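Local coordinates for Ketoacyl_synth_N domain-containing protein (Photorhabdus luminescens subsp. laumondii, PDB 6SMO) that probably takes part in polyketide or fatty-acyl chain building as a thiolase-fold partner of a ketosynthase subunit, and holds a polyketone chain in a pocket, at residues P135-Q139 and S152-S156; S186-S190 and F218-A222; H206-F210 and F357-V363. All coordinates share one frame; numbering follows the deposited sequence.

Contact 1 (P135-Q139 and S152-S156); sequences PAALQ and SKTFS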
loop_
_atom_site.group_PDB
_atom_site.type_symbol
_atom_site.label_atom_id
_atom_site.label_comp_id
_atom_site.label_asym_id
_atom_site.label_seq_id
_atom_site.Cartn_x
_atom_site.Cartn_y
_atom_site.Cartn_z
ATOM N N PRO C 135 -1.566 6.018 1.179
ATOM C CA PRO C 135 -0.266 5.917 1.812
ATOM C C PRO C 135 0.880 5.517 0.872
ATOM O O PRO C 135 1.962 5.978 1.063
ATOM C CB PRO C 135 -0.485 4.814 2.842
ATOM C CG PRO C 135 -1.938 4.834 3.114
ATOM C CD PRO C 135 -2.525 5.104 1.761
ATOM N N ALA C 136 0.589 4.782 -0.201
ATOM C CA ALA C 136 1.591 4.284 -1.171
ATOM C C ALA C 136 1.987 5.330 -2.213
ATOM O O ALA C 136 2.633 4.953 -3.162
ATOM C CB ALA C 136 1.097 3.033 -1.826
ATOM N N ALA C 137 1.503 6.544 -2.006
ATOM C CA ALA C 137 1.786 7.704 -2.859
ATOM C C ALA C 137 3.264 8.042 -2.752
ATOM O O ALA C 137 3.865 8.314 -3.767
ATOM C CB ALA C 137 0.931 8.840 -2.382
ATOM N N LEU C 138 3.809 7.972 -1.544
ATOM C CA LEU C 138 5.211 8.376 -1.287
ATOM C C LEU C 138 6.182 7.494 -2.057
ATOM O O LEU C 138 7.069 8.039 -2.676
ATOM C CB LEU C 138 5.481 8.317 0.219
ATOM C CG LEU C 138 6.820 8.871 0.704
ATOM C CD1 LEU C 138 7.231 10.097 -0.074
ATOM C CD2 LEU C 138 6.772 9.192 2.172
ATOM N N GLN C 139 5.962 6.188 -2.045
ATOM C CA GLN C 139 6.881 5.255 -2.728
ATOM C C GLN C 139 6.877 5.534 -4.226
ATOM O O GLN C 139 7.945 5.512 -4.786
ATOM C CB GLN C 139 6.602 3.814 -2.292
ATOM C CG GLN C 139 5.788 2.966 -3.252
ATOM C CD GLN C 139 5.409 1.685 -2.591
ATOM O OE1 GLN C 139 4.484 1.645 -1.821
ATOM N NE2 GLN C 139 6.148 0.640 -2.863
ATOM N N SER C 152 9.376 -2.474 -3.833
ATOM C CA SER C 152 9.012 -1.269 -3.043
ATOM C C SER C 152 7.623 -1.453 -2.422
ATOM O O SER C 152 6.651 -1.596 -3.191
ATOM C CB SER C 152 9.072 -0.032 -3.902
ATOM O OG SER C 152 10.405 0.230 -4.318
ATOM N N LYS C 153 7.530 -1.392 -1.091
ATOM C CA LYS C 153 6.244 -1.626 -0.384
ATOM C C LYS C 153 5.942 -0.526 0.633
ATOM O O LYS C 153 6.864 0.164 1.059
ATOM C CB LYS C 153 6.282 -2.950 0.384
ATOM C CG LYS C 153 6.698 -4.162 -0.427
ATOM C CD LYS C 153 5.718 -4.447 -1.518
ATOM C CE LYS C 153 6.381 -4.780 -2.829
ATOM N NZ LYS C 153 5.631 -4.167 -3.942
ATOM N N THR C 154 4.661 -0.381 0.962
ATOM C CA THR C 154 4.172 0.589 1.971
ATOM C C THR C 154 3.358 -0.191 3.002
ATOM O O THR C 154 2.563 -1.037 2.599
ATOM C CB THR C 154 3.290 1.683 1.359
ATOM O OG1 THR C 154 3.993 2.346 0.314
ATOM C CG2 THR C 154 2.861 2.713 2.377
ATOM N N PHE C 155 3.569 0.099 4.281
ATOM C CA PHE C 155 2.835 -0.561 5.382
ATOM C C PHE C 155 1.988 0.504 6.065
ATOM O O PHE C 155 2.465 1.620 6.200
ATOM C CB PHE C 155 3.817 -1.144 6.394
ATOM C CG PHE C 155 4.629 -2.301 5.885
ATOM C CD1 PHE C 155 5.776 -2.088 5.143
ATOM C CD2 PHE C 155 4.248 -3.602 6.151
ATOM C CE1 PHE C 155 6.525 -3.152 4.679
ATOM C CE2 PHE C 155 4.998 -4.667 5.686
ATOM C CZ PHE C 155 6.135 -4.439 4.954
ATOM N N SER C 156 0.766 0.150 6.455
ATOM C CA SER C 156 -0.135 1.094 7.158
ATOM C C SER C 156 -0.568 0.476 8.486
ATOM O O SER C 156 -1.555 0.936 9.046
ATOM C CB SER C 156 -1.314 1.442 6.307
ATOM O OG SER C 156 -0.900 2.084 5.115
#
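Ala-136 and Thr-154 mark where the two backbones come closest, their CA atoms 5.5 Å apart, and the segments then diverge to 6.9 Å between the CA atoms of Gln-139 and Ser-152. Here the start of helix 137-146, with Ala-136 as its N-cap residue, packs on strand 154-155 of the thiolase-fold sheet, a strand that runs parallel to strand 96-101. Both branches of Thr-154 face the helix start. Its CG2 stands anti to the backbone N and rests against the carbonyl of Pro-135, with CG2 3.6 Å from Pro-135 O, while the other branch, OG1, lies 3.7 Å from Ala-136 CB. The same hydroxyl donates to Gln-139 OE1, although the modelled length of that bond is so short that the exact placing of the amide is doubtful.

The far edge of the strand faces the neighbouring PKS_KS chain, to which Thr-154 and Ser-156 make backbone hydrogen bonds, and Lys-153 NZ forms a salt bridge with Asp-196 of that chain. The side chain of Ala-136 is about 7 Å from the bound polyketone, whose pocket includes Val-129, Ala-130, Trp-133 and Phe-134 just upstream. At the other end of the contact, Ser-156 OG bonds to Asn-102 O and to Ser-188 OG of the PKS_KS chain, and Pro-135 CG packs 3.6 Å from that same Ser-156 OG.

Contact 2 (S186-S190 and F218-A222); sequences SEHLS and FSEGA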
loop_
_atom_site.group_PDB
_atom_site.type_symbol
_atom_site.label_atom_id
_atom_site.label_comp_id
_atom_site.label_asym_id
_atom_site.label_seq_id
_atom_site.Cartn_x
_atom_site.Cartn_y
_atom_site.Cartn_z
ATOM N N SER C 186 6.663 8.582 7.248
ATOM C CA SER C 186 6.226 10.001 7.201
ATOM C C SER C 186 4.758 10.108 7.627
ATOM O O SER C 186 3.991 9.167 7.344
ATOM C CB SER C 186 6.441 10.586 5.830
ATOM O OG SER C 186 6.071 11.956 5.803
ATOM N N GLU C 187 4.396 11.241 8.230
ATOM C CA GLU C 187 3.011 11.503 8.688
ATOM C C GLU C 187 2.719 13.007 8.667
ATOM O O GLU C 187 3.604 13.793 8.998
ATOM C CB GLU C 187 2.835 11.053 10.138
ATOM C CG GLU C 187 2.812 9.554 10.350
ATOM C CD GLU C 187 1.590 8.813 9.849
ATOM O OE1 GLU C 187 1.616 7.589 9.853
ATOM O OE2 GLU C 187 0.628 9.467 9.452
ATOM N N HIS C 188 1.500 13.359 8.269
ATOM C CA HIS C 188 0.923 14.729 8.334
ATOM C C HIS C 188 -0.390 14.670 9.124
ATOM O O HIS C 188 -1.346 14.039 8.626
ATOM C CB HIS C 188 0.724 15.300 6.924
ATOM C CG HIS C 188 0.160 16.682 6.917
ATOM N ND1 HIS C 188 0.944 17.801 7.128
ATOM C CD2 HIS C 188 -1.100 17.131 6.733
ATOM C CE1 HIS C 188 0.189 18.880 7.070
ATOM N NE2 HIS C 188 -1.069 18.496 6.829
ATOM N N LEU C 189 -0.428 15.298 10.305
ATOM C CA LEU C 189 -1.550 15.199 11.280
ATOM C C LEU C 189 -2.228 16.564 11.470
ATOM O O LEU C 189 -3.107 16.654 12.350
ATOM C CB LEU C 189 -0.998 14.684 12.615
ATOM C CG LEU C 189 -0.153 13.412 12.551
ATOM C CD1 LEU C 189 0.454 13.101 13.909
ATOM C CD2 LEU C 189 -0.970 12.230 12.052
ATOM N N SER C 190 -1.853 17.577 10.680
ATOM C CA SER C 190 -2.280 18.992 10.861
ATOM C C SER C 190 -3.580 19.288 10.098
ATOM O O SER C 190 -4.109 20.405 10.271
ATOM C CB SER C 190 -1.184 19.944 10.454
ATOM O OG SER C 190 -0.078 19.843 11.338
ATOM N N PHE C 218 1.378 15.087 20.177
ATOM C CA PHE C 218 1.673 14.464 18.860
ATOM C C PHE C 218 2.554 15.410 18.039
ATOM O O PHE C 218 2.483 16.639 18.250
ATOM C CB PHE C 218 0.383 14.148 18.099
ATOM C CG PHE C 218 -0.603 13.290 18.851
ATOM C CD1 PHE C 218 -0.567 11.909 18.745
ATOM C CD2 PHE C 218 -1.570 13.865 19.663
ATOM C CE1 PHE C 218 -1.474 11.120 19.436
ATOM C CE2 PHE C 218 -2.477 13.075 20.353
ATOM C CZ PHE C 218 -2.428 11.705 20.238
ATOM N N SER C 219 3.365 14.850 17.143
ATOM C CA SER C 219 4.242 15.649 16.253
ATOM C C SER C 219 4.245 15.023 14.860
ATOM O O SER C 219 4.300 13.802 14.762
ATOM C CB SER C 219 5.633 15.720 16.785
ATOM O OG SER C 219 5.649 16.294 18.074
ATOM N N GLU C 220 4.206 15.852 13.822
ATOM C CA GLU C 220 4.251 15.348 12.430
ATOM C C GLU C 220 5.684 15.458 11.910
ATOM O O GLU C 220 6.539 15.997 12.604
ATOM C CB GLU C 220 3.299 16.150 11.547
ATOM C CG GLU C 220 3.655 17.619 11.449
ATOM C CD GLU C 220 2.691 18.413 10.592
ATOM O OE1 GLU C 220 3.050 19.512 10.140
ATOM O OE2 GLU C 220 1.570 17.941 10.399
ATOM N N GLY C 221 5.923 14.928 10.721
ATOM C CA GLY C 221 7.251 14.981 10.080
ATOM C C GLY C 221 7.576 13.688 9.355
ATOM O O GLY C 221 6.631 12.998 8.923
ATOM N N ALA C 222 8.866 13.369 9.230
ATOM C CA ALA C 222 9.377 12.189 8.496
ATOM C C ALA C 222 10.775 11.812 8.997
ATOM O O ALA C 222 11.479 12.689 9.536
ATOM C CB ALA C 222 9.384 12.474 7.014
#
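An antiparallel pairing in the thiolase-like mixed sheet joins the end of strand 180-187 to the start of strand 218-229, with Glu-187 and Gly-221 as its hydrogen-bonded pair. The evidence is reciprocal: Glu-187 N donates to Gly-221 O at 2.9 Å with an N-H...O angle of 167°, and Gly-221 N returns a bond to Glu-187 O at 3.1 Å. Ser-186 and Ala-222 form the adjacent non-hydrogen-bonded pair, with CA atoms 4.0 Å apart. On their face of the sheet Ser-186 CB meets Ala-222 CB at 3.7 Å, both side chains touch Tyr-72 of helix 68-84, and Ser-186 OG bonds to Phe-69 O. Glu-187 points to the other face, where its OE1 is held by Ser-315 OG and Cys-103 N. Gly-221 has a positive phi at which a CB would collide with the carbonyl O of Glu-220.

Past the pairing, the chain of segment 186-190 curls around one carboxylate. Glu-220 carries CG between its backbone N and carbonyl carbon (chi1 62°) and then runs extended, which brings OE2 to the turn. Ser-190 OG donates to Glu-220 OE2 at 2.7 Å, from 54° out of the carboxylate plane, and Leu-189 N adds a weak bond to the same oxygen at 3.3 Å. The His-188 ring lies alongside the carboxylate, pointing the same way, but makes no bond to it. Leu-189 CD1 packs on Phe-218 CB (4.3 Å). This antiparallel pairing, with helix 68-84 on the Ser-186/Ala-222 face, matches the alternating helix and sheet layers of the thiolase fold.

Contact 3 (H206-F210 and F357-V363); sequences HSEVF and FSNQGHV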
loop_
_atom_site.group_PDB
_atom_site.type_symbol
_atom_site.label_atom_id
_atom_site.label_comp_id
_atom_site.label_asym_id
_atom_site.label_seq_id
_atom_site.Cartn_x
_atom_site.Cartn_y
_atom_site.Cartn_z
ATOM N N HIS C 206 -7.541 3.533 25.847
ATOM C CA HIS C 206 -6.545 2.613 26.460
ATOM C C HIS C 206 -6.366 1.389 25.553
ATOM O O HIS C 206 -7.297 1.086 24.779
ATOM C CB HIS C 206 -6.982 2.219 27.881
ATOM C CG HIS C 206 -7.939 1.073 27.928
ATOM N ND1 HIS C 206 -9.266 1.200 27.563
ATOM C CD2 HIS C 206 -7.767 -0.215 28.295
ATOM C CE1 HIS C 206 -9.870 0.037 27.702
ATOM N NE2 HIS C 206 -8.972 -0.849 28.151
ATOM N N SER C 207 -5.212 0.723 25.650
ATOM C CA SER C 207 -4.898 -0.550 24.948
ATOM C C SER C 207 -5.376 -1.728 25.805
ATOM O O SER C 207 -4.998 -1.783 26.992
ATOM C CB SER C 207 -3.426 -0.652 24.633
ATOM O OG SER C 207 -3.114 -1.909 24.048
ATOM N N GLU C 208 -6.177 -2.624 25.221
ATOM C CA GLU C 208 -6.750 -3.818 25.903
ATOM C C GLU C 208 -5.627 -4.788 26.286
ATOM O O GLU C 208 -5.804 -5.525 27.277
ATOM C CB GLU C 208 -7.780 -4.508 25.005
ATOM C CG GLU C 208 -9.043 -3.690 24.791
ATOM C CD GLU C 208 -10.043 -4.306 23.827
ATOM O OE1 GLU C 208 -10.645 -3.548 23.041
ATOM O OE2 GLU C 208 -10.221 -5.541 23.868
ATOM N N VAL C 209 -4.521 -4.788 25.532
ATOM C CA VAL C 209 -3.348 -5.690 25.742
ATOM C C VAL C 209 -2.389 -5.048 26.752
ATOM O O VAL C 209 -2.041 -5.726 27.737
ATOM C CB VAL C 209 -2.635 -6.007 24.412
ATOM C CG1 VAL C 209 -1.442 -6.931 24.611
ATOM C CG2 VAL C 209 -3.593 -6.596 23.386
ATOM N N PHE C 210 -1.982 -3.795 26.518
ATOM C CA PHE C 210 -0.868 -3.116 27.236
ATOM C C PHE C 210 -1.397 -2.368 28.468
ATOM O O PHE C 210 -0.858 -2.604 29.569
ATOM C CB PHE C 210 -0.090 -2.219 26.270
ATOM C CG PHE C 210 0.730 -2.995 25.271
ATOM C CD1 PHE C 210 1.870 -3.675 25.671
ATOM C CD2 PHE C 210 0.349 -3.074 23.940
ATOM C CE1 PHE C 210 2.620 -4.404 24.761
ATOM C CE2 PHE C 210 1.102 -3.802 23.030
ATOM C CZ PHE C 210 2.234 -4.468 23.442
ATOM N N PHE C 357 5.332 -0.883 19.986
ATOM C CA PHE C 357 4.130 -1.753 19.895
ATOM C C PHE C 357 2.867 -0.898 19.753
ATOM O O PHE C 357 2.875 0.287 20.139
ATOM C CB PHE C 357 4.058 -2.724 21.078
ATOM C CG PHE C 357 4.438 -2.180 22.432
ATOM C CD1 PHE C 357 3.526 -1.462 23.190
ATOM C CD2 PHE C 357 5.686 -2.442 22.976
ATOM C CE1 PHE C 357 3.868 -0.988 24.448
ATOM C CE2 PHE C 357 6.026 -1.967 24.233
ATOM C CZ PHE C 357 5.116 -1.241 24.966
ATOM N N SER C 358 1.817 -1.509 19.199
ATOM C CA SER C 358 0.546 -0.858 18.788
ATOM C C SER C 358 -0.511 -1.011 19.887
ATOM O O SER C 358 -0.236 -1.702 20.889
ATOM C CB SER C 358 0.055 -1.434 17.487
ATOM O OG SER C 358 -0.422 -2.759 17.672
ATOM N N ASN C 359 -1.676 -0.391 19.683
ATOM C CA ASN C 359 -2.851 -0.456 20.591
ATOM C C ASN C 359 -3.474 -1.855 20.517
ATOM O O ASN C 359 -3.869 -2.379 21.577
ATOM C CB ASN C 359 -3.880 0.624 20.245
ATOM C CG ASN C 359 -4.945 0.789 21.309
ATOM O OD1 ASN C 359 -4.696 1.379 22.357
ATOM N ND2 ASN C 359 -6.138 0.282 21.042
ATOM N N GLN C 360 -3.553 -2.432 19.312
ATOM C CA GLN C 360 -4.209 -3.743 19.039
ATOM C C GLN C 360 -3.360 -4.887 19.609
ATOM O O GLN C 360 -3.943 -5.950 19.910
ATOM C CB GLN C 360 -4.452 -3.917 17.539
ATOM C CG GLN C 360 -5.531 -2.993 16.988
ATOM C CD GLN C 360 -6.909 -3.360 17.481
ATOM O OE1 GLN C 360 -7.545 -2.609 18.217
ATOM N NE2 GLN C 360 -7.379 -4.531 17.084
ATOM N N GLY C 361 -2.041 -4.688 19.733
ATOM C CA GLY C 361 -1.140 -5.575 20.497
ATOM C C GLY C 361 0.001 -6.148 19.671
ATOM O O GLY C 361 0.306 -7.342 19.859
ATOM N N HIS C 362 0.634 -5.340 18.814
ATOM C CA HIS C 362 1.872 -5.707 18.071
ATOM C C HIS C 362 3.057 -5.726 19.042
ATOM O O HIS C 362 2.917 -5.182 20.149
ATOM C CB HIS C 362 2.135 -4.742 16.905
ATOM C CG HIS C 362 1.327 -5.026 15.684
ATOM N ND1 HIS C 362 0.045 -4.542 15.518
ATOM C CD2 HIS C 362 1.614 -5.732 14.570
ATOM C CE1 HIS C 362 -0.427 -4.943 14.356
ATOM N NE2 HIS C 362 0.516 -5.675 13.755
ATOM N N VAL C 363 4.165 -6.357 18.642
ATOM C CA VAL C 363 5.491 -6.273 19.327
ATOM C C VAL C 363 6.574 -6.248 18.242
ATOM O O VAL C 363 6.853 -7.317 17.661
ATOM C CB VAL C 363 5.718 -7.431 20.321
ATOM C CG1 VAL C 363 7.128 -7.413 20.895
ATOM C CG2 VAL C 363 4.693 -7.430 21.445
#
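The turn between the antiparallel strands 351-356 and 362-369 meets the loop after helix 192-204, chiefly through an offset stack of Phe-210 on Phe-357. The ring centroids are 3.9 Å apart and the planes differ by 17°, so the rings overlap face on face, with Phe-357 CD1 over the centre of the Phe-210 ring. On the opposite face of that ring sits Val-209 CG1 of its own segment. The rim of the Phe-210 ring points into the turn: Ser-358 O lies at its edge, near the ring plane and 3.3 Å from Phe-210 CE2, and Val-363 CG2 also borders the rim, 4.3 Å from Phe-210 CZ. Val-209 also reaches across with its other branch, CG2 coming within 3.6 Å of Gln-360 O.

The turn itself contains an ST motif. Ser-358 OG accepts from Gly-361 N and, at 3.0 Å, from His-362 N, and it is hydrogen-bonded to His-362 ND1, where either atom may be the donor; three polar groups thus converge on one hydroxyl. By family resemblance the turn probably corresponds to the glycine-rich loop near the C terminus of ketoacyl synthases. His-362 NE2, on the far side of the imidazole, bonds to Val-184 O of the PKS_KS chain.

Across the segments the one hydrogen bond comes from Ser-207. With OG anti to its own N (chi1 176°), Ser-207 donates to Asn-359 O at 2.6 Å, the donor lying 18° from the carbonyl plane, and its OG weakly accepts from Phe-210 N. Asn-359 OD1 turns instead to the hydroxyl of Tyr-283.

In the fold
All three contacts reach the same mixed sheet. Contacts 1 and 2 have centres about 16 Å apart and touch where Leu-138 CD2 meets Ser-186 CB at 3.9 Å; strand 96-101 pairs with both 154-155 and 180-187, linking them through the sheet. Contact 3 lies about 23 Å from contact 1 and about 21 Å from contact 2, centre to centre. Along the chain contact 1 closes before the others open, whereas contacts 2 and 3 cross: 206-210 falls in the connection between 186-190 and 218-222. That connection therefore ties the N-terminal half to the C-terminal hairpin. Contacts 1 and 3 both also meet the PKS_KS chain, whereas no other chain touches contact 2.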